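Alpha/beta hydrolase fold protein (Nakamurella multipartita, PDB 4Y7D) probably acts as a hydrolase, built on the alpha/beta hydrolase fold shared by many esterases, lipases and related enzymes. Local coordinates at residues Ala32-Val38 against Gly60-Val66; Ala100-Trp106 against Val124-Val130; Ser14-Val18 against Asp26-Val30; Asp83-Tyr89 against Arg115-His120. One frame throughout, in Å; residues are numbered along the deposited sequence.

Contact 1 (Ala32-Val38 against Gly60-Val66); sequences AGPPVLV and GLRAIVV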
loop_
_atom_site.group_PDB
_atom_site.type_symbol
_atom_site.label_atom_id
_atom_site.label_comp_id
_atom_site.label_asym_id
_atom_site.label_seq_id
_atom_site.Cartn_x
_atom_site.Cartn_y
_atom_site.Cartn_z
ATOM N N ALA A 32 -19.371 -3.550 0.589
ATOM C CA ALA A 32 -20.173 -4.760 0.758
ATOM C C ALA A 32 -19.691 -5.713 -0.301
ATOM O O ALA A 32 -19.282 -5.290 -1.398
ATOM C CB ALA A 32 -21.654 -4.463 0.527
ATOM N N GLY A 33 -19.717 -7.004 0.010
ATOM C CA GLY A 33 -19.158 -8.004 -0.889
ATOM C C GLY A 33 -18.065 -8.813 -0.209
ATOM O O GLY A 33 -17.824 -8.654 0.986
ATOM N N PRO A 34 -17.389 -9.659 -0.974
ATOM C CA PRO A 34 -16.236 -10.399 -0.490
ATOM C C PRO A 34 -15.211 -9.486 0.138
ATOM O O PRO A 34 -14.907 -8.421 -0.411
ATOM C CB PRO A 34 -15.679 -11.045 -1.757
ATOM C CG PRO A 34 -16.884 -11.195 -2.640
ATOM C CD PRO A 34 -17.680 -9.946 -2.404
ATOM N N PRO A 35 -14.731 -9.860 1.323
ATOM C CA PRO A 35 -13.817 -8.961 2.037
ATOM C C PRO A 35 -12.388 -8.992 1.583
ATOM O O PRO A 35 -11.856 -10.054 1.209
ATOM C CB PRO A 35 -13.938 -9.438 3.500
ATOM C CG PRO A 35 -14.204 -10.899 3.355
ATOM C CD PRO A 35 -15.104 -11.046 2.140
ATOM N N VAL A 36 -11.754 -7.822 1.663
ATOM C CA VAL A 36 -10.330 -7.643 1.363
ATOM C C VAL A 36 -9.665 -6.814 2.442
ATOM O O VAL A 36 -10.121 -5.703 2.738
ATOM C CB VAL A 36 -10.178 -6.894 0.032
ATOM C CG1 VAL A 36 -8.705 -6.758 -0.339
ATOM C CG2 VAL A 36 -10.980 -7.599 -1.041
ATOM N N LEU A 37 -8.596 -7.356 3.011
ATOM C CA LEU A 37 -7.754 -6.615 3.917
ATOM C C LEU A 37 -6.815 -5.750 3.076
ATOM O O LEU A 37 -6.161 -6.249 2.184
ATOM C CB LEU A 37 -6.926 -7.538 4.780
ATOM C CG LEU A 37 -5.851 -6.900 5.676
ATOM C CD1 LEU A 37 -6.523 -6.175 6.846
ATOM C CD2 LEU A 37 -4.856 -7.948 6.090
ATOM N N VAL A 38 -6.833 -4.448 3.309
ATOM C CA VAL A 38 -6.076 -3.447 2.509
ATOM C C VAL A 38 -4.969 -2.899 3.425
ATOM O O VAL A 38 -5.281 -2.366 4.507
ATOM C CB VAL A 38 -7.004 -2.329 2.069
ATOM C CG1 VAL A 38 -6.262 -1.312 1.224
ATOM C CG2 VAL A 38 -8.122 -2.905 1.240
ATOM N N GLY A 60 -17.790 -3.877 -5.917
ATOM C CA GLY A 60 -18.637 -4.784 -5.128
ATOM C C GLY A 60 -17.876 -5.718 -4.186
ATOM O O GLY A 60 -18.305 -6.877 -3.951
ATOM N N LEU A 61 -16.759 -5.242 -3.638
ATOM C CA LEU A 61 -16.077 -5.929 -2.544
ATOM C C LEU A 61 -16.107 -5.035 -1.296
ATOM O O LEU A 61 -16.369 -3.812 -1.390
ATOM C CB LEU A 61 -14.631 -6.293 -2.925
ATOM C CG LEU A 61 -14.506 -7.325 -4.075
ATOM C CD1 LEU A 61 -14.440 -6.623 -5.415
ATOM C CD2 LEU A 61 -13.235 -8.149 -3.896
ATOM N N ARG A 62 -15.870 -5.632 -0.114
ATOM C CA ARG A 62 -15.806 -4.859 1.097
ATOM C C ARG A 62 -14.364 -4.776 1.499
ATOM O O ARG A 62 -13.608 -5.717 1.269
ATOM C CB ARG A 62 -16.726 -5.369 2.226
ATOM C CG ARG A 62 -16.235 -6.454 3.131
ATOM C CD ARG A 62 -17.361 -6.832 4.138
ATOM N NE ARG A 62 -17.112 -8.000 5.019
ATOM C CZ ARG A 62 -16.542 -7.945 6.247
ATOM N NH1 ARG A 62 -16.116 -6.802 6.768
ATOM N NH2 ARG A 62 -16.420 -9.052 6.981
ATOM N N ALA A 63 -13.950 -3.636 2.043
ATOM C CA ALA A 63 -12.555 -3.462 2.463
ATOM C C ALA A 63 -12.425 -3.311 3.976
ATOM O O ALA A 63 -13.279 -2.687 4.630
ATOM C CB ALA A 63 -11.984 -2.264 1.769
ATOM N N ILE A 64 -11.361 -3.896 4.521
ATOM C CA ILE A 64 -10.978 -3.781 5.887
ATOM C C ILE A 64 -9.644 -3.033 5.820
ATOM O O ILE A 64 -8.643 -3.610 5.461
ATOM C CB ILE A 64 -10.846 -5.181 6.558
ATOM C CG1 ILE A 64 -12.198 -5.916 6.517
ATOM C CG2 ILE A 64 -10.325 -5.065 7.995
ATOM C CD1 ILE A 64 -12.071 -7.417 6.631
ATOM N N VAL A 65 -9.662 -1.740 6.127
ATOM C CA VAL A 65 -8.485 -0.886 5.871
ATOM C C VAL A 65 -7.849 -0.594 7.217
ATOM O O VAL A 65 -8.469 0.105 8.040
ATOM C CB VAL A 65 -8.943 0.456 5.269
ATOM C CG1 VAL A 65 -7.758 1.400 5.087
ATOM C CG2 VAL A 65 -9.805 0.255 4.016
ATOM N N VAL A 66 -6.687 -1.189 7.484
ATOM C CA VAL A 66 -6.051 -1.013 8.782
ATOM C C VAL A 66 -5.182 0.212 8.845
ATOM O O VAL A 66 -4.695 0.671 7.811
ATOM C CB VAL A 66 -5.119 -2.207 9.139
ATOM C CG1 VAL A 66 -5.964 -3.388 9.573
ATOM C CG2 VAL A 66 -4.200 -2.579 7.978
HETATM O O HOH W 1 -18.553 -9.674 3.316
HETATM O O HOH W 2 -4.214 0.108 5.178
#

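Contact 2 (Ala100-Trp106 against Val124-Val130); sequences AAGVLCW and VRALVSV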
loop_
_atom_site.group_PDB
_atom_site.type_symbol
_atom_site.label_atom_id
_atom_site.label_comp_id
_atom_site.label_asym_id
_atom_site.label_seq_id
_atom_site.Cartn_x
_atom_site.Cartn_y
_atom_site.Cartn_z
ATOM N N ALA A 100 -11.433 -15.973 6.392
ATOM C CA ALA A 100 -10.403 -15.643 5.385
ATOM C C ALA A 100 -10.823 -14.440 4.556
ATOM O O ALA A 100 -12.022 -14.107 4.466
ATOM C CB ALA A 100 -10.159 -16.837 4.513
ATOM N N ALA A 101 -9.835 -13.804 3.938
ATOM C CA ALA A 101 -10.076 -12.608 3.160
ATOM C C ALA A 101 -9.070 -12.484 2.063
ATOM O O ALA A 101 -7.994 -13.072 2.111
ATOM C CB ALA A 101 -10.023 -11.372 4.039
ATOM N N GLY A 102 -9.437 -11.706 1.052
ATOM C CA GLY A 102 -8.427 -11.284 0.099
ATOM C C GLY A 102 -7.471 -10.297 0.762
ATOM O O GLY A 102 -7.777 -9.736 1.843
ATOM N N VAL A 103 -6.300 -10.103 0.169
ATOM C CA VAL A 103 -5.352 -9.147 0.678
ATOM C C VAL A 103 -4.825 -8.282 -0.489
ATOM O O VAL A 103 -4.394 -8.802 -1.518
ATOM C CB VAL A 103 -4.164 -9.831 1.367
ATOM C CG1 VAL A 103 -3.177 -8.768 1.827
ATOM C CG2 VAL A 103 -4.647 -10.681 2.524
ATOM N N LEU A 104 -4.895 -6.979 -0.319
ATOM C CA LEU A 104 -4.314 -5.980 -1.229
ATOM C C LEU A 104 -3.268 -5.215 -0.435
ATOM O O LEU A 104 -3.595 -4.531 0.554
ATOM C CB LEU A 104 -5.342 -4.998 -1.736
ATOM C CG LEU A 104 -4.841 -3.811 -2.552
ATOM C CD1 LEU A 104 -4.306 -4.321 -3.876
ATOM C CD2 LEU A 104 -5.890 -2.770 -2.777
ATOM N N CYS A 105 -2.038 -5.259 -0.923
ATOM C CA CYS A 105 -0.953 -4.492 -0.317
ATOM C C CYS A 105 -0.192 -3.674 -1.343
ATOM O O CYS A 105 -0.176 -3.992 -2.529
ATOM C CB CYS A 105 -0.016 -5.389 0.444
ATOM S SG CYS A 105 0.973 -6.579 -0.504
ATOM N N TRP A 106 0.463 -2.619 -0.853
ATOM C CA TRP A 106 1.309 -1.794 -1.717
ATOM C C TRP A 106 2.512 -1.399 -0.923
ATOM O O TRP A 106 2.379 -1.160 0.263
ATOM C CB TRP A 106 0.521 -0.575 -2.135
ATOM C CG TRP A 106 1.191 0.471 -2.994
ATOM C CD1 TRP A 106 2.178 0.300 -3.919
ATOM C CD2 TRP A 106 0.812 1.823 -3.074
ATOM N NE1 TRP A 106 2.445 1.479 -4.570
ATOM C CE2 TRP A 106 1.618 2.436 -4.061
ATOM C CE3 TRP A 106 -0.168 2.592 -2.423
ATOM C CZ2 TRP A 106 1.498 3.787 -4.392
ATOM C CZ3 TRP A 106 -0.313 3.928 -2.772
ATOM C CH2 TRP A 106 0.532 4.522 -3.731
ATOM N N VAL A 124 -5.889 -16.367 3.863
ATOM C CA VAL A 124 -5.704 -15.531 2.685
ATOM C C VAL A 124 -6.306 -16.221 1.420
ATOM O O VAL A 124 -5.803 -17.257 0.952
ATOM C CB VAL A 124 -4.223 -15.215 2.492
ATOM C CG1 VAL A 124 -3.995 -14.387 1.250
ATOM C CG2 VAL A 124 -3.650 -14.498 3.705
ATOM N N ARG A 125 -7.407 -15.664 0.918
ATOM C CA ARG A 125 -8.083 -16.179 -0.274
ATOM C C ARG A 125 -7.324 -15.922 -1.574
ATOM O O ARG A 125 -7.357 -16.742 -2.524
ATOM C CB ARG A 125 -9.475 -15.546 -0.400
ATOM C CG ARG A 125 -10.453 -15.888 0.716
ATOM C CD ARG A 125 -11.849 -16.268 0.191
ATOM N NE ARG A 125 -12.765 -16.666 1.274
ATOM C CZ ARG A 125 -12.730 -17.836 1.938
ATOM N NH1 ARG A 125 -13.614 -18.084 2.915
ATOM N NH2 ARG A 125 -11.801 -18.755 1.670
ATOM N N ALA A 126 -6.670 -14.768 -1.636
ATOM C CA ALA A 126 -5.966 -14.267 -2.816
ATOM C C ALA A 126 -5.128 -13.075 -2.382
ATOM O O ALA A 126 -5.445 -12.388 -1.401
ATOM C CB ALA A 126 -6.952 -13.863 -3.881
ATOM N N LEU A 127 -4.057 -12.809 -3.117
ATOM C CA LEU A 127 -3.130 -11.747 -2.807
ATOM C C LEU A 127 -2.891 -10.882 -4.054
ATOM O O LEU A 127 -2.489 -11.388 -5.074
ATOM C CB LEU A 127 -1.801 -12.350 -2.304
ATOM C CG LEU A 127 -0.639 -11.383 -1.958
ATOM C CD1 LEU A 127 -1.046 -10.367 -0.894
ATOM C CD2 LEU A 127 0.504 -12.268 -1.535
ATOM N N VAL A 128 -3.093 -9.579 -3.921
ATOM C CA VAL A 128 -2.654 -8.609 -4.907
ATOM C C VAL A 128 -1.590 -7.737 -4.268
ATOM O O VAL A 128 -1.861 -7.037 -3.271
ATOM C CB VAL A 128 -3.811 -7.764 -5.409
ATOM C CG1 VAL A 128 -3.345 -6.709 -6.409
ATOM C CG2 VAL A 128 -4.848 -8.683 -6.062
ATOM N N SER A 129 -0.398 -7.805 -4.843
ATOM C CA SER A 129 0.777 -7.183 -4.260
ATOM C C SER A 129 1.356 -6.177 -5.242
ATOM O O SER A 129 1.971 -6.529 -6.267
ATOM C CB SER A 129 1.763 -8.230 -3.886
ATOM O OG SER A 129 2.888 -7.647 -3.315
ATOM N N VAL A 130 1.185 -4.904 -4.907
ATOM C CA VAL A 130 1.525 -3.797 -5.822
ATOM C C VAL A 130 2.852 -3.204 -5.358
ATOM O O VAL A 130 2.946 -2.725 -4.223
ATOM C CB VAL A 130 0.433 -2.739 -5.776
ATOM C CG1 VAL A 130 0.688 -1.615 -6.784
ATOM C CG2 VAL A 130 -0.920 -3.413 -6.073
HETATM O O HOH W 3 -14.283 -14.486 3.161
HETATM O O HOH W 4 -14.320 -16.056 5.350
#

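Contact 3 (Ser14-Val18 against Asp26-Val30); sequences SVQTV and DCVIV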
loop_
_atom_site.group_PDB
_atom_site.type_symbol
_atom_site.label_atom_id
_atom_site.label_comp_id
_atom_site.label_asym_id
_atom_site.label_seq_id
_atom_site.Cartn_x
_atom_site.Cartn_y
_atom_site.Cartn_z
ATOM N N SER A 14 -15.485 7.424 11.054
ATOM C CA SER A 14 -15.525 6.014 10.558
ATOM C C SER A 14 -14.412 5.069 11.096
ATOM O O SER A 14 -14.548 3.881 10.975
ATOM C CB SER A 14 -15.567 5.965 9.022
ATOM O OG SER A 14 -14.336 6.422 8.402
ATOM N N VAL A 15 -13.335 5.576 11.668
ATOM C CA VAL A 15 -12.317 4.690 12.272
ATOM C C VAL A 15 -12.926 3.969 13.472
ATOM O O VAL A 15 -13.618 4.604 14.286
ATOM C CB VAL A 15 -11.079 5.468 12.744
ATOM C CG1 VAL A 15 -10.093 4.536 13.432
ATOM C CG2 VAL A 15 -10.386 6.071 11.565
ATOM N N GLN A 16 -12.709 2.657 13.542
ATOM C CA GLN A 16 -13.138 1.795 14.639
ATOM C C GLN A 16 -11.926 1.166 15.264
ATOM O O GLN A 16 -11.031 0.782 14.527
ATOM C CB GLN A 16 -14.006 0.657 14.101
ATOM C CG GLN A 16 -15.213 1.164 13.346
ATOM C CD GLN A 16 -16.285 0.112 13.130
ATOM O OE1 GLN A 16 -16.625 -0.633 14.065
ATOM N NE2 GLN A 16 -16.861 0.071 11.912
ATOM N N THR A 17 -11.907 1.032 16.590
ATOM C CA THR A 17 -10.855 0.300 17.245
ATOM C C THR A 17 -11.353 -1.122 17.464
ATOM O O THR A 17 -12.461 -1.318 18.020
ATOM C CB THR A 17 -10.505 0.942 18.578
ATOM O OG1 THR A 17 -10.095 2.293 18.326
ATOM C CG2 THR A 17 -9.436 0.142 19.303
ATOM N N VAL A 18 -10.591 -2.096 17.024
ATOM C CA VAL A 18 -10.949 -3.478 17.242
ATOM C C VAL A 18 -9.986 -4.073 18.240
ATOM O O VAL A 18 -8.783 -4.128 17.963
ATOM C CB VAL A 18 -10.932 -4.284 15.942
ATOM C CG1 VAL A 18 -11.288 -5.754 16.205
ATOM C CG2 VAL A 18 -11.903 -3.690 14.951
ATOM N N ASP A 26 -6.741 -0.190 14.812
ATOM C CA ASP A 26 -7.765 0.637 14.213
ATOM C C ASP A 26 -7.976 0.258 12.762
ATOM O O ASP A 26 -7.018 -0.080 12.023
ATOM C CB ASP A 26 -7.386 2.121 14.329
ATOM C CG ASP A 26 -7.649 2.694 15.692
ATOM O OD1 ASP A 26 -8.023 1.966 16.666
ATOM O OD2 ASP A 26 -7.512 3.935 15.797
ATOM N N CYS A 27 -9.208 0.406 12.315
ATOM C CA CYS A 27 -9.517 0.147 10.927
ATOM C C CYS A 27 -10.749 0.899 10.480
ATOM O O CYS A 27 -11.493 1.424 11.295
ATOM C CB CYS A 27 -9.614 -1.354 10.651
ATOM S SG CYS A 27 -10.960 -2.136 11.484
ATOM N N VAL A 28 -10.972 0.950 9.166
ATOM C CA VAL A 28 -12.187 1.461 8.595
ATOM C C VAL A 28 -12.747 0.317 7.789
ATOM O O VAL A 28 -12.042 -0.319 7.008
ATOM C CB VAL A 28 -11.935 2.703 7.706
ATOM C CG1 VAL A 28 -13.211 3.228 7.085
ATOM C CG2 VAL A 28 -11.247 3.802 8.506
ATOM N N ILE A 29 -14.040 0.137 7.958
ATOM C CA ILE A 29 -14.801 -0.954 7.394
ATOM C C ILE A 29 -15.723 -0.281 6.367
ATOM O O ILE A 29 -16.552 0.539 6.740
ATOM C CB ILE A 29 -15.689 -1.591 8.503
ATOM C CG1 ILE A 29 -14.852 -2.221 9.639
ATOM C CG2 ILE A 29 -16.651 -2.593 7.935
ATOM C CD1 ILE A 29 -14.036 -3.414 9.261
ATOM N N VAL A 30 -15.557 -0.607 5.084
ATOM C CA VAL A 30 -16.330 0.043 4.056
ATOM C C VAL A 30 -16.704 -0.913 2.922
ATOM O O VAL A 30 -15.948 -1.810 2.588
ATOM C CB VAL A 30 -15.557 1.248 3.504
ATOM C CG1 VAL A 30 -14.277 0.856 2.788
ATOM C CG2 VAL A 30 -16.436 2.040 2.567
HETATM O O HOH W 5 -15.668 1.705 9.853
#

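Contact 4 (Asp83-Tyr89 against Arg115-His120); sequences DEQAELY and RLAARH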
loop_
_atom_site.group_PDB
_atom_site.type_symbol
_atom_site.label_atom_id
_atom_site.label_comp_id
_atom_site.label_asym_id
_atom_site.label_seq_id
_atom_site.Cartn_x
_atom_site.Cartn_y
_atom_site.Cartn_z
ATOM N N ASP A 83 6.235 -10.088 10.892
ATOM C CA ASP A 83 5.568 -11.305 11.344
ATOM C C ASP A 83 4.529 -11.044 12.435
ATOM O O ASP A 83 3.433 -11.643 12.396
ATOM C CB ASP A 83 6.560 -12.344 11.826
ATOM C CG ASP A 83 5.954 -13.719 11.883
ATOM O OD1 ASP A 83 5.633 -14.307 10.806
ATOM O OD2 ASP A 83 5.794 -14.205 13.005
ATOM N N GLU A 84 4.844 -10.149 13.374
ATOM C CA GLU A 84 3.873 -9.733 14.381
ATOM C C GLU A 84 2.670 -8.960 13.778
ATOM O O GLU A 84 1.561 -9.087 14.246
ATOM C CB GLU A 84 4.522 -8.898 15.462
ATOM C CG GLU A 84 5.487 -9.736 16.272
ATOM C CD GLU A 84 6.443 -8.942 17.158
ATOM O OE1 GLU A 84 6.643 -7.739 16.968
ATOM O OE2 GLU A 84 6.981 -9.570 18.058
ATOM N N GLN A 85 2.921 -8.133 12.763
ATOM C CA GLN A 85 1.824 -7.465 12.083
ATOM C C GLN A 85 0.926 -8.467 11.371
ATOM O O GLN A 85 -0.295 -8.327 11.444
ATOM C CB GLN A 85 2.354 -6.339 11.180
ATOM C CG GLN A 85 3.000 -5.263 12.035
ATOM C CD GLN A 85 3.440 -4.006 11.327
ATOM O OE1 GLN A 85 3.200 -3.832 10.127
ATOM N NE2 GLN A 85 4.048 -3.074 12.102
ATOM N N ALA A 86 1.500 -9.478 10.713
ATOM C CA ALA A 86 0.698 -10.577 10.153
ATOM C C ALA A 86 -0.158 -11.255 11.249
ATOM O O ALA A 86 -1.358 -11.552 11.032
ATOM C CB ALA A 86 1.580 -11.598 9.511
ATOM N N GLU A 87 0.449 -11.508 12.404
ATOM C CA GLU A 87 -0.255 -12.117 13.532
ATOM C C GLU A 87 -1.406 -11.249 13.975
ATOM O O GLU A 87 -2.499 -11.763 14.281
ATOM C CB GLU A 87 0.673 -12.414 14.702
ATOM C CG GLU A 87 0.133 -13.479 15.646
ATOM C CD GLU A 87 -0.012 -14.863 14.988
ATOM O OE1 GLU A 87 0.789 -15.230 14.115
ATOM O OE2 GLU A 87 -0.912 -15.615 15.404
ATOM N N LEU A 88 -1.220 -9.941 13.938
ATOM C CA LEU A 88 -2.283 -9.002 14.268
ATOM C C LEU A 88 -3.396 -9.058 13.275
ATOM O O LEU A 88 -4.544 -9.050 13.662
ATOM C CB LEU A 88 -1.734 -7.563 14.325
ATOM C CG LEU A 88 -2.684 -6.439 14.721
ATOM C CD1 LEU A 88 -3.236 -6.604 16.116
ATOM C CD2 LEU A 88 -2.014 -5.082 14.599
ATOM N N TYR A 89 -3.077 -9.160 11.987
ATOM C CA TYR A 89 -4.127 -9.220 10.981
ATOM C C TYR A 89 -4.983 -10.476 11.152
ATOM O O TYR A 89 -6.221 -10.459 11.010
ATOM C CB TYR A 89 -3.564 -9.243 9.524
ATOM C CG TYR A 89 -2.613 -8.105 9.180
ATOM C CD1 TYR A 89 -2.716 -6.865 9.833
ATOM C CD2 TYR A 89 -1.652 -8.269 8.194
ATOM C CE1 TYR A 89 -1.859 -5.819 9.515
ATOM C CE2 TYR A 89 -0.757 -7.238 7.896
ATOM C CZ TYR A 89 -0.873 -6.037 8.552
ATOM O OH TYR A 89 0.005 -5.031 8.313
ATOM N N ARG A 115 4.006 -12.055 4.980
ATOM C CA ARG A 115 4.037 -12.945 6.147
ATOM C C ARG A 115 2.667 -13.592 6.476
ATOM O O ARG A 115 2.596 -14.751 6.928
ATOM C CB ARG A 115 4.605 -12.250 7.385
ATOM C CG ARG A 115 6.107 -11.949 7.338
ATOM C CD ARG A 115 6.957 -13.169 6.979
ATOM N NE ARG A 115 6.895 -14.156 8.053
ATOM C CZ ARG A 115 7.205 -15.433 7.933
ATOM N NH1 ARG A 115 7.487 -15.976 6.740
ATOM N NH2 ARG A 115 7.142 -16.195 9.022
ATOM N N LEU A 116 1.604 -12.825 6.313
ATOM C CA LEU A 116 0.264 -13.344 6.546
ATOM C C LEU A 116 -0.013 -14.476 5.549
ATOM O O LEU A 116 -0.450 -15.568 5.920
ATOM C CB LEU A 116 -0.768 -12.230 6.379
ATOM C CG LEU A 116 -2.223 -12.649 6.648
ATOM C CD1 LEU A 116 -2.432 -13.066 8.113
ATOM C CD2 LEU A 116 -3.189 -11.557 6.281
ATOM N N ALA A 117 0.277 -14.234 4.266
ATOM C CA ALA A 117 0.053 -15.273 3.265
ATOM C C ALA A 117 0.945 -16.509 3.472
ATOM O O ALA A 117 0.506 -17.635 3.219
ATOM C CB ALA A 117 0.202 -14.715 1.831
ATOM N N ALA A 118 2.186 -16.297 3.920
ATOM C CA ALA A 118 3.158 -17.370 4.145
ATOM C C ALA A 118 2.830 -18.227 5.336
ATOM O O ALA A 118 2.880 -19.457 5.249
ATOM C CB ALA A 118 4.583 -16.792 4.300
ATOM N N ARG A 119 2.530 -17.605 6.467
ATOM C CA ARG A 119 2.371 -18.304 7.721
ATOM C C ARG A 119 0.941 -18.579 8.113
ATOM O O ARG A 119 0.700 -19.486 8.905
ATOM C CB ARG A 119 3.129 -17.510 8.815
ATOM C CG ARG A 119 3.346 -18.288 10.113
ATOM C CD ARG A 119 4.386 -17.630 11.025
ATOM N NE ARG A 119 4.031 -16.241 11.265
ATOM C CZ ARG A 119 3.072 -15.843 12.105
ATOM N NH1 ARG A 119 2.381 -16.753 12.816
ATOM N NH2 ARG A 119 2.790 -14.530 12.229
ATOM N N HIS A 120 -0.022 -17.855 7.544
ATOM C CA HIS A 120 -1.443 -18.059 7.756
ATOM C C HIS A 120 -2.155 -18.281 6.411
ATOM O O HIS A 120 -3.124 -17.581 6.080
ATOM C CB HIS A 120 -2.033 -16.830 8.436
ATOM C CG HIS A 120 -1.531 -16.578 9.825
ATOM N ND1 HIS A 120 -2.189 -17.045 10.935
ATOM C CD2 HIS A 120 -0.474 -15.871 10.282
ATOM C CE1 HIS A 120 -1.537 -16.666 12.019
ATOM N NE2 HIS A 120 -0.504 -15.939 11.647
#

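Contact 1 (Ala32-Val38 against Gly60-Val66)
In the beta-alpha-beta unit of strand 35-39, helix 46-58 and strand 62-66, Val-36 and Val-38 face Ala-63 and Val-65 across the parallel pairing and bond to the peptide groups of Arg-62 and Ile-64. Val-36 gives its N-H to Arg-62 O (2.8 Å) and takes that of Ile-64 on its own O (2.8 Å), after which Val-38 N reaches Ile-64 O. At the opening end Arg-62 N approaches Pro-34 O from above the carbonyl plane. The far end frays: Val-66 N to Val-38 O is a weak bond of 3.5 Å, and a water donating to both Val-38 O and Val-66 O bridges the strands there. The intervening helix 46-58 crosses over on the face of Val-36, Val-38, Ala-63 and Val-65, while helix 82-95 covers Leu-37, Ile-64 and Val-66, giving the layered sandwich of the alpha/beta hydrolase fold. On that second face Leu-37 CD1 lies 3.9 Å from Val-66 CG1. Nearer the surface, the first torsion of Arg-62 (chi1 85°) sets CG between the backbone N and carbonyl carbon, 3.5 Å from Gly-33 O. From there the chain runs extended, with Pro-35 CB 3.7 Å above one guanidinium face, toward its rim. A water accepts from Arg-62 NE and donates to Gly-33 O. At Gly-33 CA, 3.4 Å from Gly-60 O, a beta carbon would clash with that oxygen.

Contact 2 (Ala100-Trp106 against Val124-Val130)
Val-130 O meets two carbons of Trp-106: CA makes a CA-H...O contact at 3.1 Å, and CD1 brings the indole edge up to the oxygen in the ring plane. With CG anti to the backbone N (chi1 178°), the indole also lays CD1 3.8 Å from Val-130 CG1. With a serine in place of Trp-106, Val-130 CG1 would probably lose its indole cover, and His-278 and Trp-282 the ring that theirs now meet. Further back along the strands Leu-104 CD1 packs on Val-128 CG1 at 3.6 Å; on the other face Val-103 CG1 touches Leu-127 CD1, and Cys-105 SG sits 3.6 Å from Ser-129 OG, a hydroxyl held by Tyr-114 of helix 110-119. Parallel backbone bonds keep these side chains in step: Val-128 N to Val-103 O is 2.8 Å and nearly straight, followed by Cys-105 N to Val-128 O and Val-130 N to Cys-105 O. Where the chain turns a corner at Arg-125, its N bonds to Ala-101 O; in one of its two conformers the guanidinium has Ala-100 CB 3.7 Å above its centre, and a water accepts from NE and donates to Ala-100 O. Helix 110-119 links the strands as a beta-alpha-beta crossover and covers Val-103 and Val-124, while helices 46-58 and 288-299 cover Leu-104 and Val-128. In alpha/beta hydrolases the strand in the place of 101-106 runs into the nucleophile elbow, which probably holds here too. Apolar side chains and backbone groups bonded across the pair or, at Gly-102 and Leu-104, to strand 35-39 thus make a buried central pairing, with a polar, watered fringe at Arg-125.

Contact 3 (Ser14-Val18 against Asp26-Val30)
Thr-17 OG1 donates to Asp-26 OD1 at 2.7 Å, coming from above the carboxylate plane by 36°. The aspartate has CG anti to its carbonyl carbon (chi1 -79°), which carries the carboxylate across to the neighbouring strand, where OD2 rests 3.6 Å from Val-15 CG1. With an alanine at Asp-26, the Thr-17 hydroxyl would probably lose its acceptor and Val-15 CG1 part of its packing. Beside this pair, Gln-16 and Cys-27 form an antiparallel hydrogen-bonded pair: Gln-16 N reaches Cys-27 O at 2.8 Å, and Cys-27 N returns to Gln-16 O. They belong to the beta hairpin of strands 16-20 and 23-31, which opens the mixed sheet; strand 16-20 is its outermost member on this side, while 23-31 also bonds to strand 62-66. On the face of Cys-27, SG meets Val-18 CG2 at 3.9 Å, and Val-18 leans on Leu-92 and Ala-95 of helix 82-95. The side chains of Val-15 and Val-28 instead cross at about a right angle, CG2 against CG2, Val-15 touching His-46 and Val-28 touching Leu-50 of helix 46-58. Where direct pairing stops, a water donates to Ser-14 O and accepts from Ile-29 N (2.9 Å), and also from Gln-16 NE2 in one of that residue's two conformers.

Contact 4 (Asp83-Tyr89 against Arg115-His120)
Salt bridges join Asp-83 and Glu-87 to Arg-115 and Arg-119, with His-120 alongside. In one of the two conformers of Asp-83, OD1 accepts from three nitrogens: Arg-119 NE on its syn side at 2.6 Å, Arg-115 NE on the anti side and Arg-115 NH2 from above the carboxylate plane, the last two both at 3.0 Å. Arg-115 thus grips the atom side-on, while its NH1 turns to Glu-234 and Leu-233. Glu-87 OE1 is likewise held three times. Arg-119 comes end-on, NH1 at 2.6 Å and NH2 at 2.8 Å, with OE1 exactly in the guanidinium plane; His-120 NE2 adds a bond at 2.9 Å, in the plane of its own ring but from above the carboxylate. The glutamate chain, bent at chi2 (64°), folds over to reach them. Held by both acids, the Arg-119 guanidinium is probably restrained from turning, and the clustered positive charge would probably help keep Asp-83 ionised. The network ties helix 82-95 to the C-terminal end of helix 110-119, two helices on the same face of the alpha/beta hydrolase sheet, whose segments here cross at -76°. Apolar packing fills the crossing beneath the charges. Ala-86 CB comes to 3.4 Å from Leu-116 N, the small side chain letting the backbones close in. Leu-116 CD2 then lies 4.0 Å from Tyr-89 CB, at the edge of the tyrosine ring, both residues resting on Leu-37 of strand 35-39; Tyr-89 OH is bonded to Ser-112.

Overall arrangement
Contacts 1, 2 and 3 pair strands of one sheet, whereas contact 4 joins two helices lying on it. Contact 2 is the most buried, and its chemistry is almost wholly backbone hydrogen bonding and apolar packing; contact 1, its neighbour through strands 35-39 and 101-106, is similar but ends at a solvated arginine. Contact 3 is antiparallel, at the sheet's edge, and mixes a polar side-chain bond with a bridging water. Contacts 2 and 3 do not touch, their nearest atoms being about 10 Å apart, yet contact 1 bonds to both. Contact 4 is salt-bridged outside and apolar inside, where Leu-116 packs against Leu-37 of contact 1 and Val-124 of contact 2.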